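Local coordinates for fiber (Murine adenovirus 2, PDB 5NBH), which probably helps the virus attach to host cells through the distal domain of its trimeric fibre, which binds N-acetylglucosamine, at residues Y85-N90 / A106-V111; T91-R96 / G149-M154; T127-T132 / S215-C220. All coordinates share one frame; numbering follows the deposited sequence. Where two conformers were deposited one is given.

Interaction 1: Y85-N90 / A106-V111; sequences YQTPFN and AHIQMV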
loop_
_atom_site.group_PDB
_atom_site.type_symbol
_atom_site.label_atom_id
_atom_site.label_comp_id
_atom_site.label_asym_id
_atom_site.label_seq_id
_atom_site.Cartn_x
_atom_site.Cartn_y
_atom_site.Cartn_z
ATOM N N TYR A 85 -6.924 -6.248 8.112
ATOM C CA TYR A 85 -7.037 -6.947 9.366
ATOM C C TYR A 85 -5.987 -6.342 10.295
ATOM O O TYR A 85 -4.806 -6.291 9.959
ATOM C CB TYR A 85 -6.802 -8.431 9.145
ATOM C CG TYR A 85 -7.200 -9.350 10.287
ATOM C CD1 TYR A 85 -8.446 -9.229 10.928
ATOM C CD2 TYR A 85 -6.335 -10.379 10.730
ATOM C CE1 TYR A 85 -8.817 -10.061 11.963
ATOM C CE2 TYR A 85 -6.730 -11.244 11.729
ATOM C CZ TYR A 85 -7.957 -11.077 12.362
ATOM O OH TYR A 85 -8.378 -11.894 13.378
ATOM N N GLN A 86 -6.415 -5.842 11.444
ATOM C CA GLN A 86 -5.521 -5.061 12.281
ATOM C C GLN A 86 -5.854 -5.179 13.739
ATOM O O GLN A 86 -6.988 -5.465 14.094
ATOM C CB GLN A 86 -5.605 -3.593 11.888
ATOM C CG GLN A 86 -6.994 -3.005 12.068
ATOM C CD GLN A 86 -7.038 -1.528 11.795
ATOM O OE1 GLN A 86 -7.164 -1.113 10.652
ATOM N NE2 GLN A 86 -6.989 -0.735 12.855
ATOM N N THR A 87 -4.885 -4.854 14.573
ATOM C CA THR A 87 -5.130 -4.629 15.996
ATOM C C THR A 87 -6.037 -3.392 16.158
ATOM O O THR A 87 -5.906 -2.409 15.405
ATOM C CB THR A 87 -3.808 -4.428 16.770
ATOM O OG1 THR A 87 -2.997 -3.456 16.097
ATOM C CG2 THR A 87 -3.064 -5.748 16.882
ATOM N N PRO A 88 -6.962 -3.434 17.137
ATOM C CA PRO A 88 -7.837 -2.283 17.325
ATOM C C PRO A 88 -7.108 -1.038 17.699
ATOM O O PRO A 88 -6.018 -1.080 18.289
ATOM C CB PRO A 88 -8.784 -2.728 18.475
ATOM C CG PRO A 88 -8.650 -4.205 18.568
ATOM C CD PRO A 88 -7.245 -4.496 18.124
ATOM N N PHE A 89 -7.711 0.081 17.325
ATOM C CA PHE A 89 -7.278 1.409 17.721
ATOM C C PHE A 89 -6.897 1.396 19.206
ATOM O O PHE A 89 -7.714 0.997 20.056
ATOM C CB PHE A 89 -8.446 2.403 17.506
ATOM C CG PHE A 89 -8.886 2.610 16.046
ATOM C CD1 PHE A 89 -8.033 2.389 14.971
ATOM C CD2 PHE A 89 -10.182 3.072 15.760
ATOM C CE1 PHE A 89 -8.445 2.608 13.649
ATOM C CE2 PHE A 89 -10.601 3.293 14.446
ATOM C CZ PHE A 89 -9.730 3.062 13.388
ATOM N N ASN A 90 -5.655 1.760 19.513
ATOM C CA ASN A 90 -5.216 1.867 20.909
ATOM C C ASN A 90 -5.266 0.523 21.691
ATOM O O ASN A 90 -5.312 0.511 22.928
ATOM C CB ASN A 90 -6.098 2.937 21.607
ATOM C CG ASN A 90 -5.327 3.818 22.557
ATOM O OD1 ASN A 90 -4.420 3.372 23.274
ATOM N ND2 ASN A 90 -5.695 5.095 22.578
ATOM N N ALA A 106 2.455 -4.774 20.321
ATOM C CA ALA A 106 2.566 -4.617 18.891
ATOM C C ALA A 106 1.250 -4.103 18.286
ATOM O O ALA A 106 0.184 -4.594 18.621
ATOM C CB ALA A 106 2.980 -5.939 18.265
ATOM N N HIS A 107 1.368 -3.099 17.426
ATOM C CA HIS A 107 0.269 -2.674 16.549
ATOM C C HIS A 107 0.528 -3.322 15.212
ATOM O O HIS A 107 1.644 -3.265 14.706
ATOM C CB HIS A 107 0.233 -1.169 16.387
ATOM C CG HIS A 107 -0.011 -0.415 17.666
ATOM N ND1 HIS A 107 -1.271 -0.121 18.134
ATOM C CD2 HIS A 107 0.855 0.154 18.536
ATOM C CE1 HIS A 107 -1.175 0.563 19.257
ATOM N NE2 HIS A 107 0.106 0.735 19.531
ATOM N N ILE A 108 -0.480 -3.973 14.658
ATOM C CA ILE A 108 -0.331 -4.741 13.426
ATOM C C ILE A 108 -1.409 -4.378 12.420
ATOM O O ILE A 108 -2.600 -4.324 12.790
ATOM C CB ILE A 108 -0.464 -6.239 13.722
ATOM C CG1 ILE A 108 0.613 -6.678 14.730
ATOM C CG2 ILE A 108 -0.281 -7.068 12.475
ATOM C CD1 ILE A 108 0.254 -7.964 15.427
ATOM N N GLN A 109 -1.010 -4.156 11.167
ATOM C CA GLN A 109 -1.977 -4.024 10.068
ATOM C C GLN A 109 -1.638 -4.981 8.932
ATOM O O GLN A 109 -0.472 -5.125 8.541
ATOM C CB GLN A 109 -2.024 -2.610 9.538
ATOM C CG GLN A 109 -2.305 -1.561 10.582
ATOM C CD GLN A 109 -1.065 -1.092 11.278
ATOM O OE1 GLN A 109 -0.026 -0.877 10.647
ATOM N NE2 GLN A 109 -1.162 -0.927 12.576
ATOM N N MET A 110 -2.647 -5.653 8.395
ATOM C CA MET A 110 -2.477 -6.554 7.293
ATOM C C MET A 110 -3.425 -6.066 6.198
ATOM O O MET A 110 -4.616 -6.216 6.341
ATOM C CB MET A 110 -2.785 -7.964 7.743
ATOM C CG MET A 110 -2.018 -8.313 9.005
ATOM S SD MET A 110 -2.295 -9.978 9.594
ATOM C CE MET A 110 -1.527 -10.916 8.322
ATOM N N VAL A 111 -2.860 -5.469 5.165
ATOM C CA VAL A 111 -3.622 -4.774 4.106
ATOM C C VAL A 111 -3.663 -5.586 2.848
ATOM O O VAL A 111 -2.624 -5.843 2.219
ATOM C CB VAL A 111 -3.066 -3.356 3.807
ATOM C CG1 VAL A 111 -3.995 -2.624 2.828
ATOM C CG2 VAL A 111 -2.904 -2.544 5.080
HETATM O O HOH W 1 -3.522 -1.064 16.946
HETATM O O HOH W 2 -3.855 -1.046 13.930
#
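In the ABCJ sheet of the fibre head, strands 83-96 and 103-113 form an antiparallel beta hairpin, and Tyr85 to Thr87 pair here with Ile108 to Met110. Tyr85 and Met110 make a hydrogen-bonded pair: Tyr85 N reaches Met110 O at 2.9 Å, and Met110 N returns to Tyr85 O at 2.7 Å. Gln86 faces Gln109 in the following non-hydrogen-bonded pair. Ladder geometry would next match the backbone of Thr87 with that of Ile108, and half of this happens, Thr87 N donating to Ile108 O at 2.9 Å. The other half is taken over by a side chain. Ile108 N gives its hydrogen to Thr87 OG1 at 2.9 Å, almost straight at 167°. Threonine suits this place because chi1 of 49° puts OG1 in the crowded position between backbone N and carbonyl carbon, turned to the partner strand, while CG2 rests against CB of Ile108. The hydroxyl thus stands in for a carbonyl where strand 83-96 is interrupted. Thr87 O is instead met by Gln86 NE2 at 3.2 Å and by a water that also accepts from Gln109 NE2. A second water lies 2.6 Å from Thr87 OG1 and, in the plane of the imidazole, 2.7 Å from His107 ND1, linking the loop to the partly exposed histidine.

The two faces differ in chemistry. Gln86 and Gln109 stand on the side that packs on a neighbouring subunit, and Gln109 OE1 is held by Asn120 ND2. Tyr85 and Met110 point into the head, against Phe139 of strand 131-140, and the tyrosine hydroxyl bonds to Cys146 N. Between these two, Met110 SD lies near the ring plane of Tyr85, at its edge, 4.2 Å from CD2.

Interaction 2: T91-R96 / G149-M154; sequences TPMRLR and GRMQVM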
loop_
_atom_site.group_PDB
_atom_site.type_symbol
_atom_site.label_atom_id
_atom_site.label_comp_id
_atom_site.label_asym_id
_atom_site.label_seq_id
_atom_site.Cartn_x
_atom_site.Cartn_y
_atom_site.Cartn_z
ATOM N N THR A 91 -5.244 -0.607 20.976
ATOM C CA THR A 91 -5.318 -1.934 21.600
ATOM C C THR A 91 -4.214 -2.835 21.042
ATOM O O THR A 91 -4.477 -3.846 20.372
ATOM C CB THR A 91 -6.709 -2.540 21.402
ATOM O OG1 THR A 91 -7.694 -1.553 21.742
ATOM C CG2 THR A 91 -6.906 -3.791 22.257
ATOM N N PRO A 92 -2.955 -2.466 21.330
ATOM C CA PRO A 92 -1.850 -3.281 20.845
ATOM C C PRO A 92 -1.862 -4.680 21.461
ATOM O O PRO A 92 -2.408 -4.874 22.538
ATOM C CB PRO A 92 -0.614 -2.493 21.276
ATOM C CG PRO A 92 -1.045 -1.745 22.473
ATOM C CD PRO A 92 -2.487 -1.406 22.243
ATOM N N MET A 93 -1.257 -5.628 20.744
ATOM C CA MET A 93 -1.225 -7.035 21.129
ATOM C C MET A 93 0.004 -7.305 21.992
ATOM O O MET A 93 1.109 -6.892 21.658
ATOM C CB MET A 93 -1.168 -7.885 19.869
ATOM C CG MET A 93 -1.358 -9.337 20.130
ATOM S SD MET A 93 -1.294 -10.234 18.632
ATOM C CE MET A 93 -2.678 -9.524 17.706
ATOM N N ARG A 94 -0.203 -8.019 23.087
ATOM C CA ARG A 94 0.894 -8.403 23.962
ATOM C C ARG A 94 1.538 -9.675 23.420
ATOM O O ARG A 94 0.819 -10.671 23.137
ATOM C CB ARG A 94 0.321 -8.657 25.356
ATOM C CG ARG A 94 1.371 -8.912 26.409
ATOM C CD ARG A 94 2.302 -7.732 26.442
ATOM N NE ARG A 94 2.847 -7.543 27.759
ATOM C CZ ARG A 94 3.445 -6.437 28.137
ATOM N NH1 ARG A 94 3.594 -5.443 27.274
ATOM N NH2 ARG A 94 3.899 -6.353 29.366
ATOM N N LEU A 95 2.864 -9.610 23.198
ATOM C CA LEU A 95 3.664 -10.697 22.670
ATOM C C LEU A 95 4.768 -11.044 23.650
ATOM O O LEU A 95 5.328 -10.171 24.283
ATOM C CB LEU A 95 4.309 -10.320 21.334
ATOM C CG LEU A 95 3.311 -9.950 20.240
ATOM C CD1 LEU A 95 4.029 -9.492 19.011
ATOM C CD2 LEU A 95 2.423 -11.124 19.938
ATOM N N ARG A 96 5.054 -12.323 23.759
ATOM C CA ARG A 96 6.183 -12.806 24.574
ATOM C C ARG A 96 7.302 -13.311 23.672
ATOM O O ARG A 96 7.044 -14.000 22.661
ATOM C CB ARG A 96 5.704 -13.934 25.468
ATOM C CG ARG A 96 6.745 -14.428 26.443
ATOM C CD ARG A 96 6.162 -15.429 27.408
ATOM N NE ARG A 96 7.132 -15.818 28.429
ATOM C CZ ARG A 96 6.872 -16.563 29.500
ATOM N NH1 ARG A 96 5.654 -17.068 29.704
ATOM N NH2 ARG A 96 7.850 -16.844 30.351
ATOM N N GLY A 149 -3.870 -12.696 19.809
ATOM C CA GLY A 149 -4.456 -11.526 20.415
ATOM C C GLY A 149 -5.608 -11.047 19.554
ATOM O O GLY A 149 -5.910 -11.658 18.534
ATOM N N ARG A 150 -6.185 -9.926 19.931
ATOM C CA ARG A 150 -7.376 -9.438 19.245
ATOM C C ARG A 150 -7.005 -8.628 17.988
ATOM O O ARG A 150 -6.231 -7.679 18.059
ATOM C CB ARG A 150 -8.252 -8.611 20.192
ATOM C CG ARG A 150 -9.565 -8.121 19.569
ATOM C CD ARG A 150 -10.533 -7.552 20.615
ATOM N NE ARG A 150 -11.386 -6.494 20.059
ATOM C CZ ARG A 150 -11.462 -5.256 20.552
ATOM N NH1 ARG A 150 -10.767 -4.916 21.621
ATOM N NH2 ARG A 150 -12.241 -4.359 19.979
ATOM N N MET A 151 -7.589 -9.033 16.864
ATOM C CA MET A 151 -7.520 -8.282 15.605
ATOM C C MET A 151 -8.942 -8.218 15.047
ATOM O O MET A 151 -9.785 -9.023 15.424
ATOM C CB MET A 151 -6.536 -8.901 14.634
ATOM C CG MET A 151 -5.090 -8.872 15.166
ATOM S SD MET A 151 -3.874 -9.517 13.989
ATOM C CE MET A 151 -3.907 -8.245 12.714
ATOM N N GLN A 152 -9.165 -7.238 14.169
ATOM C CA GLN A 152 -10.478 -6.882 13.632
ATOM C C GLN A 152 -10.329 -6.545 12.164
ATOM O O GLN A 152 -9.326 -5.972 11.785
ATOM C CB GLN A 152 -10.967 -5.610 14.327
ATOM C CG GLN A 152 -11.385 -5.863 15.743
ATOM C CD GLN A 152 -11.907 -4.649 16.485
ATOM O OE1 GLN A 152 -12.498 -4.803 17.555
ATOM N NE2 GLN A 152 -11.716 -3.459 15.935
ATOM N N VAL A 153 -11.334 -6.883 11.357
ATOM C CA VAL A 153 -11.388 -6.376 9.996
ATOM C C VAL A 153 -12.042 -4.977 10.101
ATOM O O VAL A 153 -13.140 -4.846 10.649
ATOM C CB VAL A 153 -12.188 -7.299 9.044
ATOM C CG1 VAL A 153 -12.162 -6.736 7.625
ATOM C CG2 VAL A 153 -11.657 -8.729 9.047
ATOM N N MET A 154 -11.331 -3.956 9.642
ATOM C CA MET A 154 -11.715 -2.552 9.820
ATOM C C MET A 154 -11.932 -1.850 8.475
ATOM O O MET A 154 -11.069 -1.870 7.577
ATOM C CB MET A 154 -10.616 -1.875 10.631
ATOM C CG MET A 154 -10.673 -0.365 10.780
ATOM S SD MET A 154 -12.132 0.221 11.646
ATOM C CE MET A 154 -11.806 -0.274 13.331
HETATM O O HOH W 3 -4.688 -6.692 20.101
#
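Where the second half of strand 83-96 runs along the ABCJ sheet of the head, Met93 meets the segment Gly149 to Met151, which leads into the short edge strand 152-153. Apolar packing carries most of the contact. The Met93 chain leaves its backbone extended, with CG anti to N (chi1 -170°), and bends only at the sulfur, so its thioether lies over the backbone of the loop. CE ends 3.6 Å from CG of Met151, the two methionine chains crossing at about a right angle. Flexible, unbranched methionines suit this junction, since they also reach the strand 131-140 behind: Met93 packs on Leu137 and Met151 on Phe139.

Contact between side chain and backbone comes next. Gly149, with no side chain, leaves its backbone open to the Met93 chain, whose CG comes to 3.8 Å from Gly149 CA; this closeness is consistent with glycine at this place. SD is likewise 3.8 Å from Gly149 N.

The polar link is made by solvent. One water donates to both backbones, bridging the loop and the strand: it lies 2.9 Å from Thr91 O and 2.7 Å from Arg150 O.

Interaction 3: T127-T132 / S215-C220; sequences TNATGT and STTSGC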
loop_
_atom_site.group_PDB
_atom_site.type_symbol
_atom_site.label_atom_id
_atom_site.label_comp_id
_atom_site.label_asym_id
_atom_site.label_seq_id
_atom_site.Cartn_x
_atom_site.Cartn_y
_atom_site.Cartn_z
ATOM N N THR A 127 12.102 -4.667 27.339
ATOM C CA THR A 127 13.316 -5.052 28.038
ATOM C C THR A 127 14.526 -4.959 27.137
ATOM O O THR A 127 14.557 -5.530 26.027
ATOM C CB THR A 127 13.168 -6.510 28.584
ATOM O OG1 THR A 127 11.996 -6.613 29.392
ATOM C CG2 THR A 127 14.370 -6.895 29.427
ATOM N N ASN A 128 15.566 -4.274 27.614
ATOM C CA ASN A 128 16.841 -4.273 26.892
ATOM C C ASN A 128 17.358 -5.688 26.728
ATOM O O ASN A 128 17.288 -6.487 27.653
ATOM C CB ASN A 128 17.888 -3.446 27.604
ATOM C CG ASN A 128 17.527 -1.984 27.637
ATOM O OD1 ASN A 128 16.681 -1.572 28.422
ATOM N ND2 ASN A 128 18.153 -1.197 26.780
ATOM N N ALA A 129 17.885 -5.992 25.552
ATOM C CA ALA A 129 18.323 -7.343 25.259
ATOM C C ALA A 129 19.440 -7.356 24.257
ATOM O O ALA A 129 19.539 -6.479 23.387
ATOM C CB ALA A 129 17.163 -8.170 24.746
ATOM N N THR A 130 20.300 -8.366 24.402
ATOM C CA THR A 130 21.343 -8.644 23.471
ATOM C C THR A 130 21.108 -10.083 23.014
ATOM O O THR A 130 21.197 -11.040 23.814
ATOM C CB THR A 130 22.734 -8.476 24.119
ATOM O OG1 THR A 130 22.874 -7.113 24.540
ATOM C CG2 THR A 130 23.827 -8.808 23.145
ATOM N N GLY A 131 20.790 -10.225 21.737
ATOM C CA GLY A 131 20.464 -11.510 21.164
ATOM C C GLY A 131 19.336 -11.353 20.171
ATOM O O GLY A 131 19.141 -10.278 19.643
ATOM N N THR A 132 18.626 -12.440 19.910
ATOM C CA THR A 132 17.579 -12.451 18.883
ATOM C C THR A 132 16.266 -12.796 19.549
ATOM O O THR A 132 16.196 -13.824 20.237
ATOM C CB THR A 132 17.906 -13.434 17.768
ATOM O OG1 THR A 132 19.102 -12.993 17.095
ATOM C CG2 THR A 132 16.750 -13.534 16.752
ATOM N N SER A 215 13.853 -10.481 15.624
ATOM C CA SER A 215 14.624 -9.251 15.676
ATOM C C SER A 215 15.952 -9.485 16.394
ATOM O O SER A 215 16.010 -10.202 17.415
ATOM C CB SER A 215 13.836 -8.171 16.409
ATOM O OG SER A 215 13.306 -8.598 17.647
ATOM N N THR A 216 17.009 -8.858 15.908
ATOM C CA THR A 216 18.343 -9.025 16.527
ATOM C C THR A 216 18.784 -7.682 17.098
ATOM O O THR A 216 18.783 -6.674 16.393
ATOM C CB THR A 216 19.340 -9.575 15.533
ATOM O OG1 THR A 216 18.931 -10.894 15.184
ATOM C CG2 THR A 216 20.746 -9.622 16.110
ATOM N N THR A 217 19.095 -7.667 18.393
ATOM C CA THR A 217 19.470 -6.429 19.103
ATOM C C THR A 217 20.834 -6.598 19.838
ATOM O O THR A 217 21.243 -7.713 20.118
ATOM C CB THR A 217 18.383 -5.960 20.077
ATOM O OG1 THR A 217 18.199 -6.923 21.136
ATOM C CG2 THR A 217 17.059 -5.789 19.328
ATOM N N SER A 218 21.509 -5.481 20.083
ATOM C CA SER A 218 22.686 -5.417 20.955
ATOM C C SER A 218 22.479 -4.302 21.965
ATOM O O SER A 218 22.593 -3.121 21.624
ATOM C CB SER A 218 23.947 -5.127 20.153
ATOM O OG SER A 218 23.993 -5.920 18.994
ATOM N N GLY A 219 22.088 -4.655 23.179
ATOM C CA GLY A 219 22.026 -3.693 24.253
ATOM C C GLY A 219 20.701 -2.988 24.432
ATOM O O GLY A 219 20.373 -2.594 25.550
ATOM N N CYS A 220 19.914 -2.891 23.369
ATOM C CA CYS A 220 18.725 -2.061 23.340
ATOM C C CYS A 220 17.440 -2.858 23.423
ATOM O O CYS A 220 17.403 -4.077 23.255
ATOM C CB CYS A 220 18.726 -1.174 22.080
ATOM S SG CYS A 220 18.814 -2.039 20.500
#
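At the tip of the GHID sheet, the lead-in to strand 131-140 pairs antiparallel with the end of strand 208-217, and Asn128 spans the outer end of the contact to Gly219. Its CB passes 3.3 Å from Gly219 O, its CG lies a little farther from the same oxygen, and at the tip ND2 donates to Gly219 O at 2.9 Å, on a lone pair and with the oxygen close to the amide plane. The other branch, OD1, takes a weak hydrogen bond from Lys221 NZ. An asparagine fits because its amide can serve both neighbours at once. Beside it, Ala129 N binds Cys220 O at 3.0 Å.

Farther in, Gly131 and Thr217 form a regular hydrogen-bonded pair, with Gly131 N to Thr217 O at 3.0 Å and Thr217 N to Gly131 O at 2.9 Å. The positive phi of Gly131 (141°) favours glycine. Then Thr132 OG1 and Thr216 OG1 meet at 2.8 Å, sharing one hydrogen bond across a non-hydrogen-bonded pair.

Thr217 OG1 donates to Ala129 O at 2.7 Å from above the carbonyl plane, and also bonds Gln133 NE2. Thr130, Thr132 and Gln133 bind N-acetylglucosamine. Thr216 and Thr217, bonded to Thr132 and Gln133, are therefore second-shell residues that probably help to hold the sugar-binding edge in shape.

From the N terminus, after the shaft, the chain enters strand 83-96. Interaction 1 closes first, when strand 103-113 folds back on it as a hairpin. Interaction 2 starts inside that hairpin, at 91-96, and closes only at 149-154, so the two cross; they touch directly, Met93 N lying 2.8 Å from Ala106 O and Gln152 N 2.8 Å from Gln86 O, and build one side of the ABCJ sheet. Interaction 3 opens at 127-132, within the span of interaction 2, and closes at 215-220: it crosses interaction 2 but follows interaction 1 in series. Its centre, about 24 Å from that of interaction 1, belongs to the GHID sheet.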